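Uncharacterized protein DR_A0006 (Deinococcus radiodurans R1, PDB 3GGN) is of unknown function but, as a member of the polyketide cyclase and lipid-transport (START-like, Bet v 1-like) family, may bind a hydrophobic ligand such as a lipid or quinone. Local coordinates at residues 22-27 and 64-69; 75-80 and 85-90; 106-111 and 131-136. One frame throughout, in Å; residues are numbered along the deposited sequence.

Interaction 1 (22-27 and 64-69)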
ATOM      1  N   VAL B  22      -1.392   7.323  12.248  1.00 18.49           N
ATOM      2  CA  VAL B  22      -1.394   6.125  11.415  1.00 19.05           C
ATOM      3  C   VAL B  22      -0.514   5.065  12.065  1.00 20.58           C
ATOM      4  O   VAL B  22      -0.960   3.942  12.311  1.00 21.59           O
ATOM      5  CB  VAL B  22      -0.867   6.419   9.985  1.00 19.31           C
ATOM      6  CG1 VAL B  22      -0.838   5.137   9.159  1.00 18.09           C
ATOM      7  CG2 VAL B  22      -1.754   7.463   9.305  1.00 22.10           C
ATOM      8  N   TRP B  23       0.732   5.431  12.364  1.00 18.52           N
ATOM      9  CA  TRP B  23       1.674   4.500  12.983  1.00 17.96           C
ATOM     10  C   TRP B  23       1.218   3.934  14.326  1.00 17.29           C
ATOM     11  O   TRP B  23       1.502   2.778  14.635  1.00 16.51           O
ATOM     12  CB  TRP B  23       3.042   5.163  13.161  1.00 15.18           C
ATOM     13  CG  TRP B  23       3.769   5.331  11.873  1.00 15.41           C
ATOM     14  CD1 TRP B  23       3.536   6.271  10.918  1.00 16.65           C
ATOM     15  CD2 TRP B  23       4.798   4.479  11.360  1.00 16.25           C
ATOM     16  NE1 TRP B  23       4.351   6.056   9.832  1.00 15.88           N
ATOM     17  CE2 TRP B  23       5.137   4.962  10.077  1.00 15.09           C
ATOM     18  CE3 TRP B  23       5.462   3.348  11.858  1.00 16.45           C
ATOM     19  CZ2 TRP B  23       6.116   4.356   9.279  1.00 15.57           C
ATOM     20  CZ3 TRP B  23       6.435   2.743  11.066  1.00 18.54           C
ATOM     21  CH2 TRP B  23       6.752   3.250   9.789  1.00 18.78           C
ATOM     22  N   ARG B  24       0.517   4.739  15.118  1.00 18.39           N
ATOM     23  CA  ARG B  24       0.047   4.299  16.432  1.00 19.32           C
ATOM     24  C   ARG B  24      -0.998   3.186  16.349  1.00 18.79           C
ATOM     25  O   ARG B  24      -1.217   2.461  17.325  1.00 20.68           O
ATOM     26  CB  ARG B  24      -0.515   5.492  17.230  1.00 19.97           C
ATOM     27  CG  ARG B  24      -0.880   5.154  18.680  1.00 18.62           C
ATOM     28  CD  ARG B  24       0.356   4.718  19.473  1.00 23.72           C
ATOM     29  NE  ARG B  24       0.072   4.317  20.857  1.00 20.87           N
ATOM     30  CZ  ARG B  24      -0.514   3.179  21.220  1.00 22.10           C
ATOM     31  NH1 ARG B  24      -0.903   2.295  20.307  1.00 21.70           N
ATOM     32  NH2 ARG B  24      -0.686   2.902  22.510  1.00 18.23           N
ATOM     33  N   ASP B  25      -1.654   3.064  15.197  1.00 18.17           N
ATOM     34  CA  ASP B  25      -2.659   2.026  14.973  1.00 19.75           C
ATOM     35  C   ASP B  25      -1.864   0.754  14.678  1.00 21.40           C
ATOM     36  O   ASP B  25      -1.619   0.405  13.524  1.00 21.59           O
ATOM     37  CB  ASP B  25      -3.553   2.425  13.785  1.00 23.94           C
ATOM     38  CG  ASP B  25      -4.375   1.266  13.242  1.00 24.59           C
ATOM     39  OD1 ASP B  25      -4.741   0.366  14.026  1.00 27.04           O
ATOM     40  OD2 ASP B  25      -4.664   1.262  12.027  1.00 27.14           O
ATOM     41  N   LEU B  26      -1.460   0.065  15.741  1.00 19.94           N
ATOM     42  CA  LEU B  26      -0.626  -1.121  15.606  1.00 20.62           C
ATOM     43  C   LEU B  26      -1.094  -2.182  14.613  1.00 20.58           C
ATOM     44  O   LEU B  26      -0.314  -2.629  13.778  1.00 20.45           O
ATOM     45  CB  LEU B  26      -0.385  -1.750  16.989  1.00 21.04           C
ATOM     46  CG  LEU B  26       0.182  -0.803  18.060  1.00 20.42           C
ATOM     47  CD1 LEU B  26       0.519  -1.582  19.322  1.00 20.47           C
ATOM     48  CD2 LEU B  26       1.434  -0.109  17.534  1.00 19.93           C
ATOM     49  N   PRO B  27      -2.374  -2.593  14.676  1.00 20.87           N
ATOM     50  CA  PRO B  27      -2.835  -3.617  13.732  1.00 20.21           C
ATOM     51  C   PRO B  27      -2.661  -3.225  12.262  1.00 19.73           C
ATOM     52  O   PRO B  27      -2.613  -4.089  11.386  1.00 19.86           O
ATOM     53  CB  PRO B  27      -4.300  -3.811  14.123  1.00 20.85           C
ATOM     54  CG  PRO B  27      -4.294  -3.498  15.601  1.00 20.70           C
ATOM     55  CD  PRO B  27      -3.435  -2.255  15.642  1.00 19.27           C
ATOM     56  N   ALA B  64       5.632  -8.339  22.236  1.00 17.83           N
ATOM     57  CA  ALA B  64       6.424  -7.124  22.364  1.00 18.89           C
ATOM     58  C   ALA B  64       5.681  -6.112  23.232  1.00 18.99           C
ATOM     59  O   ALA B  64       4.504  -6.297  23.553  1.00 20.05           O
ATOM     60  CB  ALA B  64       6.696  -6.533  20.992  1.00 20.15           C
ATOM     61  N   GLU B  65       6.374  -5.045  23.611  1.00 18.71           N
ATOM     62  CA  GLU B  65       5.770  -4.000  24.431  1.00 19.88           C
ATOM     63  C   GLU B  65       6.220  -2.616  23.958  1.00 19.10           C
ATOM     64  O   GLU B  65       7.335  -2.454  23.469  1.00 18.03           O
ATOM     65  CB  GLU B  65       6.170  -4.189  25.899  1.00 22.34           C
ATOM     66  CG  GLU B  65       7.534  -3.618  26.255  1.00 25.38           C
ATOM     67  CD  GLU B  65       7.941  -3.882  27.707  1.00 29.96           C
ATOM     68  OE1 GLU B  65       7.055  -3.937  28.593  1.00 28.75           O
ATOM     69  OE2 GLU B  65       9.159  -4.021  27.962  1.00 30.12           O
ATOM     70  N   LEU B  66       5.347  -1.622  24.089  1.00 19.08           N
ATOM     71  CA  LEU B  66       5.705  -0.260  23.719  1.00 21.37           C
ATOM     72  C   LEU B  66       6.606   0.246  24.842  1.00 22.18           C
ATOM     73  O   LEU B  66       6.267   0.094  26.008  1.00 18.48           O
ATOM     74  CB  LEU B  66       4.462   0.634  23.645  1.00 23.03           C
ATOM     75  CG  LEU B  66       3.446   0.374  22.532  1.00 23.34           C
ATOM     76  CD1 LEU B  66       2.182   1.193  22.775  1.00 24.84           C
ATOM     77  CD2 LEU B  66       4.068   0.725  21.198  1.00 20.75           C
ATOM     78  N   THR B  67       7.751   0.830  24.501  1.00 22.47           N
ATOM     79  CA  THR B  67       8.645   1.355  25.528  1.00 24.65           C
ATOM     80  C   THR B  67       8.529   2.878  25.588  1.00 24.58           C
ATOM     81  O   THR B  67       9.053   3.517  26.500  1.00 23.06           O
ATOM     82  CB  THR B  67      10.110   0.985  25.245  1.00 26.44           C
ATOM     83  OG1 THR B  67      10.227  -0.435  25.106  1.00 32.28           O
ATOM     84  CG2 THR B  67      10.996   1.422  26.398  1.00 29.85           C
ATOM     85  N   ALA B  68       7.845   3.450  24.605  1.00 23.00           N
ATOM     86  CA  ALA B  68       7.656   4.896  24.536  1.00 20.52           C
ATOM     87  C   ALA B  68       6.532   5.217  23.567  1.00 20.05           C
ATOM     88  O   ALA B  68       6.485   4.694  22.452  1.00 17.28           O
ATOM     89  CB  ALA B  68       8.943   5.585  24.077  1.00 22.57           C
ATOM     90  N   ASP B  69       5.616   6.065  24.010  1.00 18.49           N
ATOM     91  CA  ASP B  69       4.498   6.479  23.187  1.00 20.14           C
ATOM     92  C   ASP B  69       4.171   7.918  23.534  1.00 22.23           C
ATOM     93  O   ASP B  69       3.384   8.195  24.449  1.00 22.57           O
ATOM     94  CB  ASP B  69       3.284   5.580  23.422  1.00 18.96           C
ATOM     95  CG  ASP B  69       2.073   6.022  22.622  1.00 19.89           C
ATOM     96  OD1 ASP B  69       2.259   6.622  21.538  1.00 17.29           O
ATOM     97  OD2 ASP B  69       0.936   5.768  23.071  1.00 19.57           O
TER
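Arg24 and Asp69 form a salt bridge between helix 16-24 and strand 59-70. Arg24 NE donates to Asp69 OD2 over 2.8 Å, and the bond is nearly straight at 168°. The acceptor lies in the guanidinium plane, at its edge. Seen from the carboxylate the approach is different: NE comes in from above that plane, and the two flat groups are turned 68° against each other. Arg24 NH2 adds a weak second bond to the same OD2 at 3.3 Å. Both bonds end on one oxygen, the NE bond being the main one, and the pair is not the coplanar two-oxygen kind. The other oxygen, Asp69 OD1, is hydrogen-bonded to Tyr20 OH, one turn back on the same helix. Asp69 thus grips the helix at two points. In this Bet v 1-like domain of a longer protein, helices rest on one curved antiparallel sheet, and this pair ties the first helix to it. The strand turns a corner at Thr67, where Thr67 and Ala68 both face Ala76 in a classic beta bulge. Leu66, before the corner, puts its CD1 over one face of the guanidinium, off toward the rim, 3.3 Å from Arg24 NH2. The arginine reaches both partners because its chain bends at chi2 (63°). Leu66 O accepts a hydrogen bond from Lys45 NZ, and Asp25 N is bonded to Val22 O at 3.1 Å.

Interaction 2 (75-80 and 85-90)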
ATOM      1  N   ILE B  75       7.254   6.726  18.930  1.00 12.91           N
ATOM      2  CA  ILE B  75       6.700   5.441  19.314  1.00  9.87           C
ATOM      3  C   ILE B  75       7.881   4.479  19.277  1.00 11.98           C
ATOM      4  O   ILE B  75       8.609   4.437  18.290  1.00 10.04           O
ATOM      5  CB  ILE B  75       5.641   4.951  18.312  1.00 12.81           C
ATOM      6  CG1 ILE B  75       4.563   6.027  18.107  1.00 11.63           C
ATOM      7  CG2 ILE B  75       5.026   3.652  18.826  1.00 12.93           C
ATOM      8  CD1 ILE B  75       3.484   5.641  17.101  1.00 11.45           C
ATOM      9  N   ALA B  76       8.089   3.736  20.357  1.00 10.08           N
ATOM     10  CA  ALA B  76       9.191   2.776  20.433  1.00 14.22           C
ATOM     11  C   ALA B  76       8.675   1.468  21.008  1.00 15.07           C
ATOM     12  O   ALA B  76       7.794   1.464  21.876  1.00 15.59           O
ATOM     13  CB  ALA B  76      10.323   3.328  21.306  1.00 10.82           C
ATOM     14  N   TRP B  77       9.230   0.360  20.523  1.00 15.05           N
ATOM     15  CA  TRP B  77       8.825  -0.961  20.978  1.00 16.25           C
ATOM     16  C   TRP B  77       9.993  -1.940  21.020  1.00 17.38           C
ATOM     17  O   TRP B  77      11.028  -1.720  20.389  1.00 18.63           O
ATOM     18  CB  TRP B  77       7.736  -1.504  20.055  1.00 13.50           C
ATOM     19  CG  TRP B  77       8.195  -1.747  18.661  1.00 14.10           C
ATOM     20  CD1 TRP B  77       8.723  -2.906  18.156  1.00 13.33           C
ATOM     21  CD2 TRP B  77       8.154  -0.817  17.574  1.00 15.32           C
ATOM     22  NE1 TRP B  77       9.004  -2.753  16.820  1.00 14.49           N
ATOM     23  CE2 TRP B  77       8.664  -1.480  16.437  1.00 15.79           C
ATOM     24  CE3 TRP B  77       7.732   0.519  17.450  1.00 16.93           C
ATOM     25  CZ2 TRP B  77       8.765  -0.856  15.186  1.00 19.33           C
ATOM     26  CZ3 TRP B  77       7.833   1.142  16.202  1.00 17.02           C
ATOM     27  CH2 TRP B  77       8.345   0.450  15.089  1.00 17.71           C
ATOM     28  N   ARG B  78       9.821  -3.022  21.769  1.00 16.54           N
ATOM     29  CA  ARG B  78      10.861  -4.033  21.870  1.00 18.72           C
ATOM     30  C   ARG B  78      10.280  -5.384  22.258  1.00 17.89           C
ATOM     31  O   ARG B  78       9.308  -5.472  23.014  1.00 16.17           O
ATOM     32  CB  ARG B  78      11.921  -3.621  22.893  1.00 21.05           C
ATOM     33  CG  ARG B  78      11.434  -3.635  24.327  1.00 26.26           C
ATOM     34  CD  ARG B  78      12.461  -3.006  25.249  1.00 31.76           C
ATOM     35  NE  ARG B  78      11.978  -2.915  26.620  1.00 32.45           N
ATOM     36  CZ  ARG B  78      12.519  -2.128  27.542  1.00 35.16           C
ATOM     37  NH1 ARG B  78      13.559  -1.366  27.231  1.00 33.89           N
ATOM     38  NH2 ARG B  78      12.017  -2.095  28.772  1.00 35.14           N
ATOM     39  N   SER B  79      10.877  -6.437  21.720  1.00 13.89           N
ATOM     40  CA  SER B  79      10.442  -7.792  22.015  1.00 14.32           C
ATOM     41  C   SER B  79      10.722  -8.072  23.488  1.00 16.00           C
ATOM     42  O   SER B  79      11.673  -7.534  24.058  1.00 14.99           O
ATOM     43  CB  SER B  79      11.230  -8.775  21.158  1.00 13.73           C
ATOM     44  OG  SER B  79      12.611  -8.472  21.265  1.00 10.74           O
ATOM     45  N   LEU B  80       9.881  -8.895  24.105  1.00 16.64           N
ATOM     46  CA  LEU B  80      10.069  -9.256  25.494  1.00 21.59           C
ATOM     47  C   LEU B  80      11.107 -10.376  25.531  1.00 21.93           C
ATOM     48  O   LEU B  80      11.375 -11.006  24.507  1.00 22.22           O
ATOM     49  CB  LEU B  80       8.749  -9.746  26.102  1.00 21.92           C
ATOM     50  CG  LEU B  80       7.879  -8.688  26.794  1.00 24.50           C
ATOM     51  CD1 LEU B  80       7.389  -7.668  25.794  1.00 24.97           C
ATOM     52  CD2 LEU B  80       6.701  -9.375  27.469  1.00 26.21           C
ATOM     53  N   ILE B  85      12.153 -14.082  18.199  1.00 29.18           N
ATOM     54  CA  ILE B  85      12.964 -13.153  17.428  1.00 30.54           C
ATOM     55  C   ILE B  85      13.163 -11.866  18.201  1.00 29.29           C
ATOM     56  O   ILE B  85      12.201 -11.203  18.575  1.00 28.54           O
ATOM     57  CB  ILE B  85      12.296 -12.811  16.077  1.00 30.80           C
ATOM     58  CG1 ILE B  85      12.052 -14.094  15.281  1.00 32.51           C
ATOM     59  CG2 ILE B  85      13.179 -11.857  15.275  1.00 32.09           C
ATOM     60  CD1 ILE B  85      13.309 -14.894  15.016  1.00 31.61           C
ATOM     61  N   GLU B  86      14.420 -11.528  18.448  1.00 30.54           N
ATOM     62  CA  GLU B  86      14.751 -10.307  19.159  1.00 30.41           C
ATOM     63  C   GLU B  86      14.602  -9.154  18.177  1.00 28.79           C
ATOM     64  O   GLU B  86      15.142  -9.194  17.070  1.00 25.42           O
ATOM     65  CB  GLU B  86      16.195 -10.358  19.665  1.00 31.92           C
ATOM     66  CG  GLU B  86      16.451 -11.395  20.749  1.00 36.27           C
ATOM     67  CD  GLU B  86      17.919 -11.768  20.863  1.00 38.09           C
ATOM     68  OE1 GLU B  86      18.763 -10.859  21.017  1.00 41.17           O
ATOM     69  OE2 GLU B  86      18.226 -12.977  20.797  1.00 41.90           O
ATOM     70  N   ASN B  87      13.852  -8.135  18.569  1.00 25.68           N
ATOM     71  CA  ASN B  87      13.685  -6.987  17.702  1.00 25.38           C
ATOM     72  C   ASN B  87      13.178  -5.792  18.476  1.00 24.09           C
ATOM     73  O   ASN B  87      12.548  -5.924  19.526  1.00 21.04           O
ATOM     74  CB  ASN B  87      12.723  -7.298  16.551  1.00 28.30           C
ATOM     75  CG  ASN B  87      11.286  -7.359  17.000  1.00 29.69           C
ATOM     76  OD1 ASN B  87      10.873  -8.308  17.666  1.00 31.75           O
ATOM     77  ND2 ASN B  87      10.515  -6.333  16.654  1.00 29.64           N
ATOM     78  N   SER B  88      13.475  -4.618  17.945  1.00 21.09           N
ATOM     79  CA  SER B  88      13.049  -3.372  18.550  1.00 20.68           C
ATOM     80  C   SER B  88      12.766  -2.429  17.396  1.00 20.25           C
ATOM     81  O   SER B  88      13.114  -2.712  16.246  1.00 20.64           O
ATOM     82  CB  SER B  88      14.161  -2.793  19.421  1.00 19.13           C
ATOM     83  OG  SER B  88      15.278  -2.459  18.615  1.00 24.92           O
ATOM     84  N   GLY B  89      12.134  -1.307  17.703  1.00 19.09           N
ATOM     85  CA  GLY B  89      11.828  -0.349  16.671  1.00 19.87           C
ATOM     86  C   GLY B  89      11.564   1.003  17.285  1.00 20.81           C
ATOM     87  O   GLY B  89      11.227   1.112  18.470  1.00 22.26           O
ATOM     88  N   GLU B  90      11.723   2.040  16.475  1.00 19.14           N
ATOM     89  CA  GLU B  90      11.496   3.394  16.936  1.00 20.77           C
ATOM     90  C   GLU B  90      11.148   4.265  15.742  1.00 18.30           C
ATOM     91  O   GLU B  90      11.843   4.247  14.724  1.00 20.79           O
ATOM     92  CB  GLU B  90      12.756   3.931  17.624  1.00 20.19           C
ATOM     93  CG  GLU B  90      12.570   5.278  18.291  1.00 28.76           C
ATOM     94  CD  GLU B  90      13.869   5.868  18.807  1.00 29.98           C
ATOM     95  OE1 GLU B  90      13.820   6.961  19.402  1.00 33.04           O
ATOM     96  OE2 GLU B  90      14.940   5.243  18.618  1.00 34.48           O
TER
HETATM   97  O   HOH W   1      10.889  -4.331  15.228  1.00 40.55           O
HETATM   98  O   HOH W   2      14.810  -6.621  20.884  1.00 39.36           O
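Strands 75-79 and 86-90 run antiparallel at 177°, their axes 4.6 Å apart, with Trp77 and Gly89 as a hydrogen-bonded pair between the non-hydrogen-bonded pairs Ala76-Glu90 and Arg78-Ser88. Trp77 N gives its hydrogen to Gly89 O at 3.0 Å, and Gly89 N returns one to Trp77 O at 2.9 Å. Further along, Ser79 N bonds to Asn87 O at 2.8 Å. The main side-chain feature is the Trp77 indole, which lies across the neighbouring strand at Gly89. Its CG sits between the backbone N and the carbonyl carbon (chi1 65°), which folds the ring over that strand. Gly89 CA makes a CH-pi contact with the six-membered ring, 3.6 Å from its centroid and 23° off the normal. With no side chain at Gly89, the ring lies directly on the backbone there. Trp77 NE1 donates to a water at 2.9 Å, and this water makes a weak bond to Ser88 O. The Trp49 ring stacks with the indole, and Leu108 touches it from strand 102-111, on the far side of strand 86-95. A second water joins Ser79 OG to Asn87 O, the latter bond being weak. On the side of the sheet away from the indole, Ala76 CB meets Glu90 CG at 4.2 Å, and Ser88 OG is hydrogen-bonded to Thr109 OG1. The arrangement is a beta hairpin within the curved antiparallel sheet of the Bet v 1-like (START-like) fold.

Interaction 3 (106-111 and 131-136)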
ATOM      1  N   VAL B 106      12.567   6.124  10.869  1.00 17.68           N
ATOM      2  CA  VAL B 106      12.296   4.761  11.315  1.00 18.03           C
ATOM      3  C   VAL B 106      13.586   3.981  11.508  1.00 18.53           C
ATOM      4  O   VAL B 106      14.454   3.984  10.635  1.00 16.28           O
ATOM      5  CB  VAL B 106      11.405   4.002  10.292  1.00 20.06           C
ATOM      6  CG1 VAL B 106      11.137   2.579  10.769  1.00 19.62           C
ATOM      7  CG2 VAL B 106      10.100   4.740  10.091  1.00 19.55           C
ATOM      8  N   ARG B 107      13.708   3.325  12.662  1.00 18.52           N
ATOM      9  CA  ARG B 107      14.874   2.511  12.979  1.00 18.40           C
ATOM     10  C   ARG B 107      14.403   1.155  13.507  1.00 19.42           C
ATOM     11  O   ARG B 107      13.720   1.084  14.536  1.00 17.20           O
ATOM     12  CB  ARG B 107      15.756   3.193  14.031  1.00 22.81           C
ATOM     13  CG  ARG B 107      17.031   2.408  14.329  1.00 27.39           C
ATOM     14  CD  ARG B 107      17.939   3.116  15.322  1.00 33.76           C
ATOM     15  NE  ARG B 107      19.198   2.393  15.496  1.00 39.21           N
ATOM     16  CZ  ARG B 107      20.183   2.786  16.299  1.00 41.11           C
ATOM     17  NH1 ARG B 107      20.062   3.901  17.007  1.00 43.03           N
ATOM     18  NH2 ARG B 107      21.289   2.064  16.396  1.00 42.29           N
ATOM     19  N   LEU B 108      14.764   0.088  12.796  1.00 17.22           N
ATOM     20  CA  LEU B 108      14.375  -1.268  13.174  1.00 19.00           C
ATOM     21  C   LEU B 108      15.593  -2.163  13.333  1.00 22.25           C
ATOM     22  O   LEU B 108      16.557  -2.067  12.562  1.00 19.19           O
ATOM     23  CB  LEU B 108      13.471  -1.875  12.103  1.00 19.11           C
ATOM     24  CG  LEU B 108      12.325  -0.998  11.595  1.00 19.16           C
ATOM     25  CD1 LEU B 108      11.690  -1.671  10.382  1.00 21.41           C
ATOM     26  CD2 LEU B 108      11.304  -0.775  12.710  1.00 17.43           C
ATOM     27  N   THR B 109      15.545  -3.031  14.339  1.00 23.65           N
ATOM     28  CA  THR B 109      16.632  -3.972  14.594  1.00 27.59           C
ATOM     29  C   THR B 109      16.008  -5.352  14.791  1.00 28.88           C
ATOM     30  O   THR B 109      15.008  -5.491  15.489  1.00 26.81           O
ATOM     31  CB  THR B 109      17.429  -3.602  15.869  1.00 28.54           C
ATOM     32  OG1 THR B 109      16.613  -3.828  17.026  1.00 30.21           O
ATOM     33  CG2 THR B 109      17.845  -2.140  15.833  1.00 26.80           C
ATOM     34  N   TYR B 110      16.586  -6.364  14.154  1.00 31.20           N
ATOM     35  CA  TYR B 110      16.083  -7.728  14.270  1.00 33.53           C
ATOM     36  C   TYR B 110      17.258  -8.690  14.389  1.00 35.57           C
ATOM     37  O   TYR B 110      18.309  -8.476  13.784  1.00 36.90           O
ATOM     38  CB  TYR B 110      15.233  -8.081  13.054  1.00 32.43           C
ATOM     39  N   ARG B 111      17.082  -9.744  15.178  1.00 37.85           N
ATOM     40  CA  ARG B 111      18.141 -10.728  15.370  1.00 40.15           C
ATOM     41  C   ARG B 111      17.561 -12.126  15.508  1.00 41.47           C
ATOM     42  O   ARG B 111      17.226 -12.564  16.609  1.00 41.68           O
ATOM     43  CB  ARG B 111      18.965 -10.381  16.609  1.00 39.51           C
ATOM     44  N   GLN B 131      15.935  -1.767   1.538  1.00 20.72           N
ATOM     45  CA  GLN B 131      15.263  -1.380   0.307  1.00 22.21           C
ATOM     46  C   GLN B 131      13.747  -1.515   0.495  1.00 21.34           C
ATOM     47  O   GLN B 131      12.968  -0.703  -0.012  1.00 22.35           O
ATOM     48  CB  GLN B 131      15.725  -2.253  -0.861  1.00 22.51           C
ATOM     49  CG  GLN B 131      15.116  -1.858  -2.202  1.00 21.57           C
ATOM     50  CD  GLN B 131      15.462  -0.439  -2.620  1.00 26.35           C
ATOM     51  OE1 GLN B 131      14.616   0.463  -2.576  1.00 27.71           O
ATOM     52  NE2 GLN B 131      16.710  -0.231  -3.030  1.00 24.63           N
ATOM     53  N   GLN B 132      13.330  -2.538   1.234  1.00 20.02           N
ATOM     54  CA  GLN B 132      11.906  -2.749   1.470  1.00 20.64           C
ATOM     55  C   GLN B 132      11.372  -1.611   2.343  1.00 19.10           C
ATOM     56  O   GLN B 132      10.298  -1.069   2.079  1.00 18.56           O
ATOM     57  CB  GLN B 132      11.675  -4.116   2.128  1.00 20.01           C
ATOM     58  CG  GLN B 132      10.231  -4.393   2.535  1.00 23.06           C
ATOM     59  CD  GLN B 132       9.788  -5.830   2.263  1.00 26.21           C
ATOM     60  OE1 GLN B 132      10.475  -6.791   2.611  1.00 28.74           O
ATOM     61  NE2 GLN B 132       8.626  -5.977   1.641  1.00 28.87           N
ATOM     62  N   LEU B 133      12.128  -1.238   3.372  1.00 17.77           N
ATOM     63  CA  LEU B 133      11.709  -0.144   4.241  1.00 17.50           C
ATOM     64  C   LEU B 133      11.596   1.141   3.414  1.00 17.65           C
ATOM     65  O   LEU B 133      10.598   1.859   3.517  1.00 16.80           O
ATOM     66  CB  LEU B 133      12.703   0.053   5.396  1.00 16.62           C
ATOM     67  CG  LEU B 133      12.326   1.130   6.430  1.00 17.16           C
ATOM     68  CD1 LEU B 133      11.024   0.758   7.133  1.00 17.62           C
ATOM     69  CD2 LEU B 133      13.443   1.280   7.454  1.00 19.66           C
ATOM     70  N   ARG B 134      12.607   1.429   2.591  1.00 16.40           N
ATOM     71  CA  ARG B 134      12.577   2.629   1.746  1.00 17.43           C
ATOM     72  C   ARG B 134      11.290   2.672   0.922  1.00 18.45           C
ATOM     73  O   ARG B 134      10.585   3.680   0.913  1.00 20.02           O
ATOM     74  CB  ARG B 134      13.780   2.668   0.792  1.00 16.68           C
ATOM     75  CG  ARG B 134      13.691   3.781  -0.276  1.00 13.82           C
ATOM     76  CD  ARG B 134      13.599   5.152   0.365  1.00 17.89           C
ATOM     77  NE  ARG B 134      14.819   5.465   1.095  1.00 20.68           N
ATOM     78  CZ  ARG B 134      15.977   5.750   0.510  1.00 23.98           C
ATOM     79  NH1 ARG B 134      16.064   5.771  -0.814  1.00 22.53           N
ATOM     80  NH2 ARG B 134      17.053   5.991   1.248  1.00 25.74           N
ATOM     81  N   ASP B 135      10.983   1.575   0.237  1.00 19.64           N
ATOM     82  CA  ASP B 135       9.775   1.501  -0.575  1.00 18.33           C
ATOM     83  C   ASP B 135       8.521   1.750   0.270  1.00 18.30           C
ATOM     84  O   ASP B 135       7.641   2.514  -0.132  1.00 14.90           O
ATOM     85  CB  ASP B 135       9.657   0.132  -1.265  1.00 18.69           C
ATOM     86  CG  ASP B 135      10.775  -0.123  -2.272  1.00 23.22           C
ATOM     87  OD1 ASP B 135      11.340   0.857  -2.803  1.00 21.37           O
ATOM     88  OD2 ASP B 135      11.078  -1.310  -2.543  1.00 24.71           O
ATOM     89  N   ASP B 136       8.435   1.099   1.427  1.00 17.90           N
ATOM     90  CA  ASP B 136       7.284   1.268   2.314  1.00 17.55           C
ATOM     91  C   ASP B 136       7.102   2.737   2.718  1.00 19.45           C
ATOM     92  O   ASP B 136       5.974   3.267   2.732  1.00 17.37           O
ATOM     93  CB  ASP B 136       7.446   0.421   3.584  1.00 19.57           C
ATOM     94  CG  ASP B 136       7.364  -1.077   3.320  1.00 21.88           C
ATOM     95  OD1 ASP B 136       6.858  -1.493   2.252  1.00 21.39           O
ATOM     96  OD2 ASP B 136       7.788  -1.849   4.206  1.00 24.54           O
TER
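Leu133 meets Val106 and Leu108 through a single methyl, CD1, which reaches from helix 130-146 to strand 102-111. Segment 131-136 is helical throughout. Near its start, Asp135 N donates to Gln131 O at 3.0 Å, and Asp136 N to Gln132 O at 2.9 Å. Leu133 comes next and points toward the strand. Its CG stands anti to the backbone N (chi1 -177°), and this carries the branch out from the helix. Leu133 CD1 lies 4.1 Å from Val106 CG1. It is also 4.1 Å from Leu108 CD1, so the methyl is shared between two residues that sit two apart on the strand and face the same way. Both pairs cross at a slant, methyl against methyl, and the touch is light, with 110 Å² buried in all. This helix is the long C-terminal helix of the Bet v 1-like fold, which packs against the concave side of the antiparallel sheet. In this family a ligand cavity commonly lies between these two elements. Leu133 also touches Val6 and Asp8 of strand 4-12, the next strand of the sheet, and Met33 packs on both Val106 and Leu108. Arg134, one residue on, forms a salt bridge with Asp8 through its NE. Asp136, at the end of the segment, is buried, and both its carboxylate oxygens have partners: OD1 a salt bridge with Arg139 NH2, OD2 a hydrogen bond from Thr34 N.

Overall arrangement
All three contacts reach the same antiparallel sheet. Interaction 2 lies within it and pairs two neighbouring strands by backbone bonds. Interactions 1 and 3 each set a helix against it, on opposite sides of the chain's centre. Their chemistry differs: interaction 1 is partly buried and held by charge, while interaction 3 is buried and purely apolar. Interaction 2 is also partly buried, with the indole on one face and Arg78, Ser88 and Glu90 on the other. Backbone bonds join interaction 2 to both neighbours, at Thr67 and Ala68 with Ala76 and probably at Glu86 O with Arg111 N. Trp23 against Val106 links interactions 1 and 3 directly.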